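Local structure of putative aminomethyltransferase (Leptospirillum rubarum, 3TTG) at residues P46-E51 with E110-H115. The protein is a putative aminomethyltransferase that probably binds a folate cofactor and may transfer one-carbon units, as the related glycine cleavage T-protein does. Sequence-based numbering, arbitrary orientation.
Sequences PSIFVE and EEFVNH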
ATOM      1  N   PRO A  46       5.908   6.995  -8.892  1.00 29.77           N
ATOM      2  CA  PRO A  46       6.516   8.290  -9.279  1.00 29.71           C
ATOM      3  C   PRO A  46       7.071   9.056  -8.075  1.00 32.28           C
ATOM      4  O   PRO A  46       6.690   8.811  -6.939  1.00 32.58           O
ATOM      5  CB  PRO A  46       5.330   9.087  -9.904  1.00 31.07           C
ATOM      6  CG  PRO A  46       4.292   8.051 -10.198  1.00 32.98           C
ATOM      7  CD  PRO A  46       4.451   6.975  -9.142  1.00 29.35           C
ATOM      8  N   SER A  47       8.000   9.965  -8.337  1.00 30.00           N
ATOM      9  CA  SER A  47       8.706  10.824  -7.366  1.00 29.39           C
ATOM     10  C   SER A  47       8.323  12.231  -7.626  1.00 30.44           C
ATOM     11  O   SER A  47       8.906  12.841  -8.514  1.00 31.13           O
ATOM     12  CB  SER A  47      10.228  10.656  -7.547  1.00 29.79           C
ATOM     13  OG  SER A  47      10.658   9.463  -6.951  1.00 40.82           O
ATOM     14  N   ILE A  48       7.336  12.758  -6.908  1.00 26.91           N
ATOM     15  CA  ILE A  48       6.814  14.102  -7.172  1.00 26.38           C
ATOM     16  C   ILE A  48       7.212  15.034  -6.090  1.00 33.04           C
ATOM     17  O   ILE A  48       6.972  14.751  -4.913  1.00 30.89           O
ATOM     18  CB  ILE A  48       5.269  14.080  -7.285  1.00 29.12           C
ATOM     19  CG1 ILE A  48       4.746  13.032  -8.265  1.00 29.71           C
ATOM     20  CG2 ILE A  48       4.727  15.479  -7.629  1.00 31.61           C
ATOM     21  CD1 ILE A  48       5.321  13.180  -9.757  1.00 33.50           C
ATOM     22  N   PHE A  49       7.793  16.166  -6.449  1.00 32.31           N
ATOM     23  CA  PHE A  49       8.210  17.131  -5.414  1.00 32.16           C
ATOM     24  C   PHE A  49       7.395  18.392  -5.490  1.00 35.39           C
ATOM     25  O   PHE A  49       7.024  18.839  -6.583  1.00 35.61           O
ATOM     26  CB  PHE A  49       9.702  17.429  -5.529  1.00 35.61           C
ATOM     27  CG  PHE A  49      10.520  16.213  -5.110  1.00 40.16           C
ATOM     28  CD1 PHE A  49      10.926  16.050  -3.794  1.00 45.79           C
ATOM     29  CD2 PHE A  49      10.656  15.128  -5.959  1.00 43.97           C
ATOM     30  CE1 PHE A  49      11.637  14.912  -3.402  1.00 49.11           C
ATOM     31  CE2 PHE A  49      11.362  13.984  -5.562  1.00 47.95           C
ATOM     32  CZ  PHE A  49      11.820  13.872  -4.285  1.00 46.68           C
ATOM     33  N   VAL A  50       7.094  18.964  -4.317  1.00 30.71           N
ATOM     34  CA  VAL A  50       6.355  20.210  -4.213  1.00 30.53           C
ATOM     35  C   VAL A  50       7.201  21.217  -3.416  1.00 34.48           C
ATOM     36  O   VAL A  50       7.563  20.984  -2.255  1.00 33.52           O
ATOM     37  CB  VAL A  50       4.954  20.052  -3.613  1.00 35.34           C
ATOM     38  CG1 VAL A  50       4.178  21.375  -3.713  1.00 36.14           C
ATOM     39  CG2 VAL A  50       4.201  18.928  -4.311  1.00 35.70           C
ATOM     40  N   GLU A  51       7.458  22.354  -4.025  1.00 34.29           N
ATOM     41  CA  GLU A  51       8.218  23.427  -3.409  1.00 36.23           C
ATOM     42  C   GLU A  51       7.452  24.708  -3.438  1.00 39.06           C
ATOM     43  O   GLU A  51       6.404  24.798  -4.093  1.00 35.19           O
ATOM     44  CB  GLU A  51       9.548  23.563  -4.157  1.00 40.18           C
ATOM     45  CG  GLU A  51       9.473  24.262  -5.493  1.00 54.47           C
ATOM     46  CD  GLU A  51      10.776  24.249  -6.287  1.00 83.04           C
ATOM     47  OE1 GLU A  51      11.021  25.237  -7.018  1.00 76.16           O
ATOM     48  OE2 GLU A  51      11.553  23.269  -6.173  1.00 72.63           O
ATOM     49  N   GLU A 110       1.181  11.333 -14.436  1.00 35.14           N
ATOM     50  CA  GLU A 110       0.461  12.419 -15.109  1.00 35.67           C
ATOM     51  C   GLU A 110      -0.865  12.722 -14.418  1.00 38.74           C
ATOM     52  O   GLU A 110      -1.147  13.884 -14.108  1.00 35.32           O
ATOM     53  CB  GLU A 110       0.237  12.008 -16.569  1.00 38.60           C
ATOM     54  CG  GLU A 110      -0.572  12.922 -17.451  1.00 54.60           C
ATOM     55  CD  GLU A 110      -0.761  12.261 -18.807  1.00 76.94           C
ATOM     56  OE1 GLU A 110       0.233  11.723 -19.351  1.00 69.28           O
ATOM     57  OE2 GLU A 110      -1.923  12.176 -19.261  1.00 70.85           O
ATOM     58  N   GLU A 111      -1.693  11.677 -14.166  1.00 37.87           N
ATOM     59  CA  GLU A 111      -2.999  11.874 -13.534  1.00 37.66           C
ATOM     60  C   GLU A 111      -2.855  12.471 -12.112  1.00 34.87           C
ATOM     61  O   GLU A 111      -3.663  13.309 -11.723  1.00 32.77           O
ATOM     62  CB  GLU A 111      -3.797  10.579 -13.485  1.00 38.81           C
ATOM     63  CG  GLU A 111      -4.026   9.960 -14.856  1.00 44.14           C
ATOM     64  CD  GLU A 111      -2.993   8.992 -15.431  1.00 62.49           C
ATOM     65  OE1 GLU A 111      -1.815   8.992 -14.998  1.00 46.53           O
ATOM     66  OE2 GLU A 111      -3.359   8.291 -16.400  1.00 69.70           O
ATOM     67  N   PHE A 112      -1.865  12.027 -11.340  1.00 30.35           N
ATOM     68  CA  PHE A 112      -1.607  12.560 -10.003  1.00 28.88           C
ATOM     69  C   PHE A 112      -1.170  14.018 -10.063  1.00 31.40           C
ATOM     70  O   PHE A 112      -1.664  14.803  -9.297  1.00 31.60           O
ATOM     71  CB  PHE A 112      -0.575  11.738  -9.230  1.00 29.29           C
ATOM     72  CG  PHE A 112      -0.400  12.230  -7.805  1.00 30.63           C
ATOM     73  CD1 PHE A 112      -1.354  11.966  -6.841  1.00 31.34           C
ATOM     74  CD2 PHE A 112       0.756  12.920  -7.422  1.00 30.05           C
ATOM     75  CE1 PHE A 112      -1.184  12.402  -5.523  1.00 31.80           C
ATOM     76  CE2 PHE A 112       0.924  13.361  -6.114  1.00 30.75           C
ATOM     77  CZ  PHE A 112      -0.024  13.066  -5.155  1.00 30.33           C
ATOM     78  N   VAL A 113      -0.256  14.380 -10.953  1.00 31.69           N
ATOM     79  CA  VAL A 113       0.204  15.759 -11.104  1.00 31.82           C
ATOM     80  C   VAL A 113      -0.968  16.650 -11.548  1.00 33.67           C
ATOM     81  O   VAL A 113      -1.146  17.737 -10.985  1.00 30.82           O
ATOM     82  CB  VAL A 113       1.423  15.811 -12.036  1.00 35.46           C
ATOM     83  CG1 VAL A 113       1.726  17.237 -12.502  1.00 37.08           C
ATOM     84  CG2 VAL A 113       2.642  15.244 -11.304  1.00 33.81           C
ATOM     85  N   ASN A 114      -1.807  16.164 -12.479  1.00 31.22           N
ATOM     86  CA  ASN A 114      -3.001  16.895 -12.913  1.00 31.93           C
ATOM     87  C   ASN A 114      -3.975  17.137 -11.753  1.00 31.97           C
ATOM     88  O   ASN A 114      -4.634  18.175 -11.697  1.00 29.57           O
ATOM     89  CB  ASN A 114      -3.728  16.149 -14.068  1.00 32.88           C
ATOM     90  CG  ASN A 114      -2.982  16.201 -15.401  1.00 58.42           C
ATOM     91  OD1 ASN A 114      -2.125  17.059 -15.635  1.00 46.02           O
ATOM     92  ND2 ASN A 114      -3.301  15.298 -16.317  1.00 52.57           N
ATOM     93  N   HIS A 115      -4.128  16.175 -10.900  1.00 30.48           N
ATOM     94  CA  HIS A 115      -4.975  16.319  -9.688  1.00 29.79           C
ATOM     95  C   HIS A 115      -4.438  17.390  -8.765  1.00 33.39           C
ATOM     96  O   HIS A 115      -5.173  18.303  -8.418  1.00 32.12           O
ATOM     97  CB  HIS A 115      -5.092  15.022  -8.934  1.00 28.87           C
ATOM     98  CG  HIS A 115      -5.960  15.111  -7.700  1.00 29.72           C
ATOM     99  ND1 HIS A 115      -7.331  15.152  -7.790  1.00 31.74           N
ATOM    100  CD2 HIS A 115      -5.608  15.196  -6.390  1.00 30.99           C
ATOM    101  CE1 HIS A 115      -7.776  15.286  -6.544  1.00 31.47           C
ATOM    102  NE2 HIS A 115      -6.773  15.328  -5.670  1.00 30.60           N
TER
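Ile48 lies over the gap between Phe112 and Val113, meeting one with each end of its longer branch. Its CG1 comes up to the CD2 corner of the Phe112 ring at 4.1 Å, approaching obliquely, while the terminal methyl CD1 presses against CG2 of Val113 at 3.7 Å. The chi1 of Ile48, -52°, sets CG1 opposite the carbonyl carbon and next to the backbone N; chi2, -57°, then bends CD1 toward the valine instead of carrying it on toward the phenylalanine. The short branch adds a looser touch, with Ile48 CG2 4.2 Å from CG2 of Val113.

On the helix, Phe112 holds CG anti to its own backbone N (chi1 -175°), which carries the ring off the helix toward the sheet and brings its CD2 edge to Ile48; the two side chains run past each other in reverse directions. Val113 offers a single methyl, CG2, while CG1 is turned from the isoleucine. The backbones stay well apart, 7.9 Å between CA of Ile48 and CA of Val113, and side chains alone bridge the interval.

Strand 48-51 is an inner strand of the five-stranded antiparallel sheet, hydrogen-bonded between strands 99-103 and 127-130, and helix 109-118 packs on one face of that sheet within the folate-binding family region. Ile48 also rests on Ile128, and Phe112 touches Leu102 and makes edge-to-face ring contacts with Phe80 and Phe89, which extends the apolar layer under the helix along the sheet.

No hydrogen bond or salt bridge crosses between the two segments, and only 122 Å² is buried between them. The helix is therefore seated here by apolar packing and exclusion of water from aliphatic and aromatic carbon, with no directional bond between the segments to set its orientation.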